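Local coordinates for Sca-family protein (Rickettsia rickettsii, PDB 4LQ8) that probably acts on host cell adhesion during rickettsial infection, and is represented here by its N-terminal head domain, at residues V69-N80 / L141-V152; K204-Q215 / E332-Q340. All blocks are in the same frame, centred on the assembly; numbering follows the deposited sequence.

Interaction 1. Residues V69-N80 / L141-V152; sequences VRETIIQPQKDN and LESIEIAGYKNV
I73 reaches across an antiparallel helix pair and sets its CD1 methyl over the centre of the Y149 ring face, a CH-pi contact, 3.7 Å from the centroid and 4° off the ring normal. The helices run at 168° to each other with axes 8.7 Å apart, and they mesh knobs-into-holes. I73 is one knob, seated among I144, E145, G148 and Y149. Its CG1 passes above the ring and its CG2 faces Y149 OH, which is hydrogen-bonded to S277 on strand 271-277. G148, without a side chain, lets T72 come close, their CA atoms 5.1 Å apart. The reciprocal knob is I144, held by I73, P76, Q77 and N80. With CG1 lodged between the backbone N and the carbonyl carbon (chi1 65°), its CD1 turns toward P76 CB, 3.9 Å away, and Q77 CG. L141 CD2 lies against Q77 CA at 3.7 Å, and at the other end the V69 and V152 side chains cross at about a right angle, V69 CG2 against V152 CG1. Q77, extended beyond CG, passes obliquely across I144 to give the direct polar link: Q77 NE2 donates to E145 OE2 over 2.8 Å, on the anti side of the carboxylate, with amide and carboxylate planes almost perpendicular. K280 N also donates to OE2 and H297 NE2 bonds OE1, so this buried carboxylate is gripped by several partners and may stay charged. P76 has no N-H, and helix 69-80 kinks there; one water donates to T72 O at 2.7 Å and to I144 O at 2.8 Å.

Interaction 2. Residues K204-Q215 / E332-Q340; sequences KPFTLAKQDGTQ and EDIIIGQGQ
This contact is an antiparallel strand pairing at the rim of the six-stranded antiparallel sheet, where the short C-terminal strand 335-336 adds itself to strand 206-209. The latter also pairs with strand 215-224 through a beta-hairpin, whose type I turn runs from K210 to G213. T207 and I335 form a hydrogen-bonded pair: T207 N donates to I335 O at 2.8 Å and I335 N returns a bond to T207 O at 3.0 Å. Beyond the F206–I336 non-hydrogen-bonded pair, G337 N bonds P205 O at 2.9 Å. The F206 face carries the apolar contact. F206 CG stands between the backbone N and the carbonyl carbon (chi1 65°), and I334 CD1 meets CD1 of the F206 ring obliquely at 3.7 Å. The I334 CG2 branch instead leans on L208 CB. Behind them, F206 packs on I218, A285 and I292, so I334 adds to a wider hydrophobic cluster. I336 is more exposed, and its CG2 is crossed obliquely by the K204 chain at CE. On the face of T207 and I335, a water joins T207 OG1 to G337 O and I335 CD1 lies near Q215 NE2, while the last residues curl back over the threonine, with Q340 poorly ordered. Around the corner of the hairpin, D212 OD1 takes both the hydroxyl and the backbone N of T214, the N completing an Asx turn. Toward A209 the two chain segments separate, and a water bridges them, accepting from A209 N at 3.1 Å and donating to D333 O at 2.6 Å.

In the fold
After the early strand 33-37 comes helix 64-90, and interaction 1 closes when helix 135-155 returns beside it after a wholly helical and loop excursion of 60 residues. Most of the beta strands follow, and interaction 2 opens at 204-215 and closes only with the last residues, 332-340, after 116 residues holding many strands and helix 308-320. The two loops therefore follow in series, neither nested nor crossed. The centres of interactions 1 and 2 are about 28 Å apart, and the nearest atoms of interactions 1 and 2 are about 9 Å apart, without touching. Interaction 1 joins two helices over the strands 258-265 and 271-277, whereas interaction 2 fastens the C terminus to the six-stranded sheet.

Interaction 1. Residues V69-N80 / L141-V152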
# COMPACT_ATOMS: atom_id res chain seq x y z
N VAL A 69 -9.75 5.56 2.07
CA VAL A 69 -8.66 4.58 2.16
C VAL A 69 -8.29 4.31 3.64
O VAL A 69 -8.02 3.17 4.00
CB VAL A 69 -7.46 4.96 1.23
CG1 VAL A 69 -6.23 4.08 1.49
CG2 VAL A 69 -7.88 4.85 -0.23
N ARG A 70 -8.29 5.34 4.49
CA ARG A 70 -8.03 5.14 5.94
C ARG A 70 -9.13 4.29 6.57
O ARG A 70 -8.83 3.36 7.31
CB ARG A 70 -7.95 6.49 6.67
CG ARG A 70 -6.68 7.25 6.31
CD ARG A 70 -6.75 8.69 6.76
NE ARG A 70 -5.44 9.30 6.57
CZ ARG A 70 -5.18 10.60 6.67
NH1 ARG A 70 -6.15 11.46 7.00
NH2 ARG A 70 -3.96 11.06 6.46
N GLU A 71 -10.39 4.57 6.22
CA GLU A 71 -11.55 3.86 6.77
C GLU A 71 -11.72 2.44 6.28
O GLU A 71 -12.29 1.63 7.01
CB GLU A 71 -12.85 4.62 6.46
CG GLU A 71 -12.92 5.97 7.14
CD GLU A 71 -14.23 6.71 6.91
OE1 GLU A 71 -14.93 6.41 5.91
OE2 GLU A 71 -14.56 7.58 7.74
N THR A 72 -11.35 2.15 5.04
CA THR A 72 -11.59 0.82 4.46
C THR A 72 -10.36 -0.06 4.41
O THR A 72 -10.49 -1.28 4.37
CB THR A 72 -12.21 0.94 3.04
OG1 THR A 72 -11.21 1.39 2.14
CG2 THR A 72 -13.39 1.86 3.00
N ILE A 73 -9.16 0.54 4.38
CA ILE A 73 -7.93 -0.24 4.32
C ILE A 73 -7.06 -0.09 5.58
O ILE A 73 -6.81 -1.09 6.27
CB ILE A 73 -7.10 0.06 3.01
CG1 ILE A 73 -7.94 -0.16 1.70
CG2 ILE A 73 -5.76 -0.71 2.99
CD1 ILE A 73 -8.33 -1.70 1.33
N ILE A 74 -6.52 1.13 5.82
CA ILE A 74 -5.52 1.35 6.88
C ILE A 74 -6.04 1.00 8.29
O ILE A 74 -5.39 0.22 8.98
CB ILE A 74 -4.90 2.77 6.80
CG1 ILE A 74 -4.19 2.97 5.43
CG2 ILE A 74 -3.95 3.05 7.99
CD1 ILE A 74 -3.88 4.42 5.07
N GLN A 75 -7.16 1.61 8.72
CA GLN A 75 -7.74 1.34 10.04
C GLN A 75 -8.19 -0.12 10.19
O GLN A 75 -7.75 -0.75 11.14
CB GLN A 75 -8.85 2.36 10.41
CG GLN A 75 -9.29 2.30 11.89
CD GLN A 75 -8.17 2.65 12.82
OE1 GLN A 75 -7.50 3.68 12.67
NE2 GLN A 75 -7.89 1.77 13.76
N PRO A 76 -8.95 -0.74 9.25
CA PRO A 76 -9.32 -2.16 9.43
C PRO A 76 -8.13 -3.13 9.50
O PRO A 76 -8.21 -4.13 10.21
CB PRO A 76 -10.22 -2.47 8.22
CG PRO A 76 -10.77 -1.15 7.83
CD PRO A 76 -9.62 -0.19 8.05
N GLN A 77 -7.03 -2.84 8.78
CA GLN A 77 -5.83 -3.68 8.84
C GLN A 77 -5.28 -3.67 10.26
O GLN A 77 -4.97 -4.72 10.81
CB GLN A 77 -4.75 -3.24 7.85
CG GLN A 77 -5.07 -3.59 6.41
CD GLN A 77 -4.05 -2.97 5.48
OE1 GLN A 77 -3.46 -1.91 5.75
NE2 GLN A 77 -3.84 -3.62 4.37
N LYS A 78 -5.19 -2.46 10.85
CA LYS A 78 -4.77 -2.23 12.24
C LYS A 78 -5.73 -2.91 13.20
O LYS A 78 -5.27 -3.52 14.15
CB LYS A 78 -4.76 -0.72 12.55
CG LYS A 78 -3.63 0.04 11.91
CD LYS A 78 -3.72 1.49 12.32
CE LYS A 78 -2.63 2.33 11.69
NZ LYS A 78 -2.82 3.76 12.02
N ASP A 79 -7.05 -2.81 12.96
CA ASP A 79 -8.07 -3.38 13.85
C ASP A 79 -8.03 -4.91 13.89
O ASP A 79 -8.07 -5.48 14.98
CB ASP A 79 -9.48 -2.88 13.50
CG ASP A 79 -9.70 -1.40 13.70
OD1 ASP A 79 -8.87 -0.75 14.40
OD2 ASP A 79 -10.71 -0.88 13.16
N ASN A 80 -7.92 -5.56 12.72
CA ASN A 80 -7.79 -7.01 12.68
C ASN A 80 -6.48 -7.45 13.32
O ASN A 80 -6.48 -8.43 14.04
CB ASN A 80 -7.93 -7.56 11.28
CG ASN A 80 -9.33 -7.44 10.79
OD1 ASN A 80 -10.22 -8.14 11.23
ND2 ASN A 80 -9.53 -6.55 9.84
N LEU A 141 -7.28 -10.12 6.58
CA LEU A 141 -6.70 -8.96 5.89
C LEU A 141 -6.99 -9.02 4.40
O LEU A 141 -7.45 -8.04 3.82
CB LEU A 141 -5.18 -8.85 6.15
CG LEU A 141 -4.79 -8.59 7.60
CD1 LEU A 141 -3.30 -8.60 7.76
CD2 LEU A 141 -5.35 -7.26 8.10
N GLU A 142 -6.81 -10.21 3.80
CA GLU A 142 -7.07 -10.41 2.38
C GLU A 142 -8.51 -10.07 1.96
O GLU A 142 -8.68 -9.36 0.96
CB GLU A 142 -6.68 -11.83 1.94
CG GLU A 142 -5.17 -12.05 1.98
CD GLU A 142 -4.70 -13.43 1.55
OE1 GLU A 142 -5.51 -14.16 0.94
OE2 GLU A 142 -3.52 -13.77 1.79
N SER A 143 -9.53 -10.57 2.69
CA SER A 143 -10.90 -10.30 2.30
C SER A 143 -11.27 -8.83 2.49
O SER A 143 -11.97 -8.30 1.65
CB SER A 143 -11.90 -11.22 3.01
OG SER A 143 -12.11 -10.79 4.34
N ILE A 144 -10.75 -8.16 3.53
CA ILE A 144 -11.06 -6.74 3.71
C ILE A 144 -10.30 -5.88 2.70
O ILE A 144 -10.80 -4.83 2.33
CB ILE A 144 -10.96 -6.22 5.17
CG1 ILE A 144 -9.53 -6.26 5.75
CG2 ILE A 144 -11.95 -7.02 6.03
CD1 ILE A 144 -8.72 -4.97 5.69
N GLU A 145 -9.13 -6.34 2.24
CA GLU A 145 -8.34 -5.61 1.23
C GLU A 145 -9.03 -5.63 -0.13
O GLU A 145 -9.17 -4.57 -0.74
CB GLU A 145 -6.91 -6.16 1.13
CG GLU A 145 -6.01 -5.64 2.23
CD GLU A 145 -4.88 -6.58 2.62
OE1 GLU A 145 -4.71 -7.63 1.96
OE2 GLU A 145 -4.15 -6.26 3.58
N ILE A 146 -9.46 -6.82 -0.60
CA ILE A 146 -10.15 -7.00 -1.88
C ILE A 146 -11.46 -6.19 -1.88
O ILE A 146 -11.70 -5.42 -2.81
CB ILE A 146 -10.35 -8.51 -2.20
CG1 ILE A 146 -8.98 -9.19 -2.53
CG2 ILE A 146 -11.40 -8.73 -3.33
CD1 ILE A 146 -8.98 -10.72 -2.38
N ALA A 147 -12.28 -6.34 -0.82
CA ALA A 147 -13.55 -5.63 -0.68
C ALA A 147 -13.32 -4.12 -0.50
O ALA A 147 -14.05 -3.34 -1.08
CB ALA A 147 -14.34 -6.19 0.50
N GLY A 148 -12.29 -3.76 0.26
CA GLY A 148 -11.92 -2.38 0.54
C GLY A 148 -11.55 -1.62 -0.71
O GLY A 148 -12.11 -0.54 -0.95
N TYR A 149 -10.63 -2.19 -1.54
CA TYR A 149 -10.21 -1.55 -2.79
C TYR A 149 -11.38 -1.44 -3.77
O TYR A 149 -11.52 -0.39 -4.39
CB TYR A 149 -8.97 -2.23 -3.40
CG TYR A 149 -7.70 -1.95 -2.62
CD1 TYR A 149 -7.26 -0.64 -2.43
CD2 TYR A 149 -6.93 -2.98 -2.09
CE1 TYR A 149 -6.12 -0.37 -1.68
CE2 TYR A 149 -5.76 -2.72 -1.36
CZ TYR A 149 -5.37 -1.41 -1.15
OH TYR A 149 -4.22 -1.12 -0.44
N LYS A 150 -12.22 -2.49 -3.86
CA LYS A 150 -13.40 -2.51 -4.73
C LYS A 150 -14.38 -1.41 -4.33
O LYS A 150 -14.91 -0.72 -5.19
CB LYS A 150 -14.14 -3.87 -4.67
CG LYS A 150 -13.58 -4.93 -5.60
CD LYS A 150 -14.32 -6.27 -5.40
CE LYS A 150 -13.64 -7.44 -6.07
NZ LYS A 150 -14.18 -8.75 -5.61
N ASN A 151 -14.62 -1.25 -3.02
CA ASN A 151 -15.54 -0.23 -2.52
C ASN A 151 -15.03 1.17 -2.74
O ASN A 151 -15.80 2.03 -3.12
CB ASN A 151 -15.93 -0.49 -1.05
CG ASN A 151 -16.82 -1.72 -0.89
OD1 ASN A 151 -17.08 -2.48 -1.83
ND2 ASN A 151 -17.29 -1.95 0.31
N VAL A 152 -13.72 1.39 -2.58
CA VAL A 152 -13.11 2.71 -2.85
C VAL A 152 -13.24 3.06 -4.34
O VAL A 152 -13.75 4.13 -4.68
CB VAL A 152 -11.65 2.82 -2.33
CG1 VAL A 152 -10.97 4.10 -2.80
CG2 VAL A 152 -11.62 2.73 -0.80
O HOH W 1 -12.35 -3.11 3.88

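Interaction 2. Residues K204-Q215 / E332-Q340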
# COMPACT_ATOMS: atom_id res chain seq x y z
N LYS A 204 15.75 -9.66 -15.11
CA LYS A 204 16.34 -9.98 -13.82
C LYS A 204 15.45 -11.02 -13.09
O LYS A 204 14.79 -10.69 -12.09
CB LYS A 204 16.59 -8.70 -12.99
CG LYS A 204 17.54 -8.93 -11.84
CD LYS A 204 17.88 -7.67 -11.07
CE LYS A 204 18.52 -8.09 -9.77
NZ LYS A 204 19.15 -6.95 -9.07
N PRO A 205 15.37 -12.28 -13.58
CA PRO A 205 14.50 -13.26 -12.88
C PRO A 205 15.06 -13.57 -11.48
O PRO A 205 16.28 -13.50 -11.22
CB PRO A 205 14.57 -14.51 -13.78
CG PRO A 205 15.88 -14.37 -14.52
CD PRO A 205 16.06 -12.90 -14.74
N PHE A 206 14.15 -13.90 -10.57
CA PHE A 206 14.50 -14.31 -9.22
C PHE A 206 13.40 -15.22 -8.70
O PHE A 206 12.27 -15.17 -9.18
CB PHE A 206 14.74 -13.09 -8.30
CG PHE A 206 13.54 -12.22 -8.04
CD1 PHE A 206 12.69 -12.47 -6.97
CD2 PHE A 206 13.25 -11.14 -8.88
CE1 PHE A 206 11.57 -11.69 -6.76
CE2 PHE A 206 12.13 -10.35 -8.65
CZ PHE A 206 11.32 -10.60 -7.57
N THR A 207 13.73 -16.03 -7.70
CA THR A 207 12.79 -16.92 -7.04
C THR A 207 12.59 -16.48 -5.59
O THR A 207 13.54 -16.12 -4.89
CB THR A 207 13.28 -18.38 -7.11
OG1 THR A 207 13.28 -18.78 -8.48
CG2 THR A 207 12.41 -19.34 -6.30
N LEU A 208 11.34 -16.51 -5.14
CA LEU A 208 10.98 -16.23 -3.77
C LEU A 208 10.21 -17.44 -3.22
O LEU A 208 9.95 -18.40 -3.95
CB LEU A 208 10.21 -14.89 -3.62
CG LEU A 208 9.02 -14.62 -4.52
CD1 LEU A 208 7.79 -15.43 -4.05
CD2 LEU A 208 8.68 -13.13 -4.53
N ALA A 209 9.89 -17.42 -1.93
CA ALA A 209 9.15 -18.54 -1.36
C ALA A 209 7.88 -18.04 -0.71
O ALA A 209 7.87 -16.96 -0.12
CB ALA A 209 10.00 -19.28 -0.34
N LYS A 210 6.80 -18.82 -0.85
CA LYS A 210 5.52 -18.55 -0.17
C LYS A 210 5.75 -18.96 1.31
O LYS A 210 6.72 -19.66 1.61
CB LYS A 210 4.39 -19.41 -0.75
CG LYS A 210 4.02 -19.10 -2.18
CD LYS A 210 2.81 -19.91 -2.55
CE LYS A 210 2.50 -19.84 -4.02
NZ LYS A 210 1.32 -20.68 -4.37
N GLN A 211 4.84 -18.53 2.22
CA GLN A 211 4.96 -18.87 3.64
C GLN A 211 5.08 -20.39 3.89
O GLN A 211 5.80 -20.79 4.79
CB GLN A 211 3.82 -18.23 4.48
CG GLN A 211 4.14 -18.18 5.98
CD GLN A 211 2.91 -18.19 6.88
OE1 GLN A 211 1.90 -18.88 6.62
NE2 GLN A 211 2.99 -17.47 7.98
N ASP A 212 4.45 -21.21 3.03
CA ASP A 212 4.49 -22.67 3.09
C ASP A 212 5.75 -23.31 2.45
O ASP A 212 5.83 -24.54 2.35
CB ASP A 212 3.19 -23.28 2.49
CG ASP A 212 3.10 -23.29 0.98
OD1 ASP A 212 3.91 -22.59 0.33
OD2 ASP A 212 2.22 -23.98 0.44
N GLY A 213 6.69 -22.47 1.99
CA GLY A 213 7.94 -22.93 1.39
C GLY A 213 7.94 -23.11 -0.12
O GLY A 213 9.02 -23.26 -0.70
N THR A 214 6.76 -23.13 -0.77
CA THR A 214 6.63 -23.25 -2.24
C THR A 214 7.44 -22.14 -2.94
O THR A 214 7.29 -20.97 -2.58
CB THR A 214 5.16 -23.16 -2.68
OG1 THR A 214 4.37 -24.06 -1.91
CG2 THR A 214 4.96 -23.42 -4.17
N GLN A 215 8.29 -22.52 -3.91
CA GLN A 215 9.15 -21.61 -4.69
C GLN A 215 8.37 -21.03 -5.88
O GLN A 215 7.72 -21.78 -6.62
CB GLN A 215 10.38 -22.35 -5.22
CG GLN A 215 11.23 -23.04 -4.16
CD GLN A 215 12.31 -22.17 -3.61
OE1 GLN A 215 12.12 -21.45 -2.63
NE2 GLN A 215 13.48 -22.27 -4.18
N GLU A 332 12.55 -10.13 2.76
CA GLU A 332 12.60 -11.59 2.74
C GLU A 332 13.71 -12.04 1.84
O GLU A 332 14.20 -11.28 1.02
CB GLU A 332 11.25 -12.18 2.27
CG GLU A 332 10.09 -11.96 3.21
CD GLU A 332 10.13 -12.65 4.57
OE1 GLU A 332 11.07 -13.44 4.82
OE2 GLU A 332 9.22 -12.39 5.39
N ASP A 333 14.11 -13.30 2.01
CA ASP A 333 15.18 -13.92 1.24
C ASP A 333 14.75 -14.28 -0.18
O ASP A 333 13.59 -14.65 -0.41
CB ASP A 333 15.65 -15.17 1.98
CG ASP A 333 17.09 -15.51 1.74
OD1 ASP A 333 17.84 -14.63 1.24
OD2 ASP A 333 17.50 -16.65 2.08
N ILE A 334 15.66 -14.14 -1.14
CA ILE A 334 15.39 -14.50 -2.54
C ILE A 334 16.63 -15.12 -3.16
O ILE A 334 17.72 -14.97 -2.62
CB ILE A 334 14.83 -13.34 -3.41
CG1 ILE A 334 15.85 -12.18 -3.57
CG2 ILE A 334 13.45 -12.84 -2.93
CD1 ILE A 334 15.54 -11.30 -4.89
N ILE A 335 16.45 -15.78 -4.32
CA ILE A 335 17.52 -16.34 -5.14
C ILE A 335 17.47 -15.56 -6.44
O ILE A 335 16.46 -15.58 -7.13
CB ILE A 335 17.34 -17.85 -5.38
CG1 ILE A 335 17.02 -18.60 -4.06
CG2 ILE A 335 18.56 -18.42 -6.11
CD1 ILE A 335 16.51 -20.10 -4.21
N ILE A 336 18.54 -14.84 -6.76
CA ILE A 336 18.58 -14.05 -7.98
C ILE A 336 19.23 -14.87 -9.07
O ILE A 336 20.35 -15.36 -8.88
CB ILE A 336 19.27 -12.66 -7.75
CG1 ILE A 336 18.49 -11.85 -6.67
CG2 ILE A 336 19.31 -11.87 -9.07
CD1 ILE A 336 19.35 -10.95 -5.83
N GLY A 337 18.55 -15.00 -10.22
CA GLY A 337 19.08 -15.77 -11.35
C GLY A 337 18.06 -16.75 -11.89
O GLY A 337 16.89 -16.67 -11.58
N GLN A 338 18.49 -17.72 -12.67
CA GLN A 338 17.47 -18.63 -13.19
C GLN A 338 17.19 -19.85 -12.31
O GLN A 338 16.21 -20.55 -12.54
CB GLN A 338 17.80 -19.02 -14.62
CG GLN A 338 16.86 -18.30 -15.58
CD GLN A 338 17.56 -17.66 -16.74
OE1 GLN A 338 18.72 -17.98 -17.04
NE2 GLN A 338 16.85 -16.80 -17.43
N GLY A 339 17.99 -20.02 -11.26
CA GLY A 339 17.90 -21.14 -10.33
C GLY A 339 16.78 -21.16 -9.32
O GLY A 339 16.37 -20.12 -8.79
N GLN A 340 16.31 -22.40 -9.01
CA GLN A 340 15.22 -22.76 -8.08
C GLN A 340 13.93 -21.96 -8.31
O GLN A 340 12.92 -22.52 -8.73
CB GLN A 340 15.68 -22.68 -6.62
CG GLN A 340 16.35 -23.95 -6.11
CD GLN A 340 16.59 -23.92 -4.61
OE1 GLN A 340 17.59 -23.37 -4.12
NE2 GLN A 340 15.70 -24.54 -3.85
O HOH W 2 14.54 -17.70 -10.65
O HOH W 3 10.98 -15.04 -0.20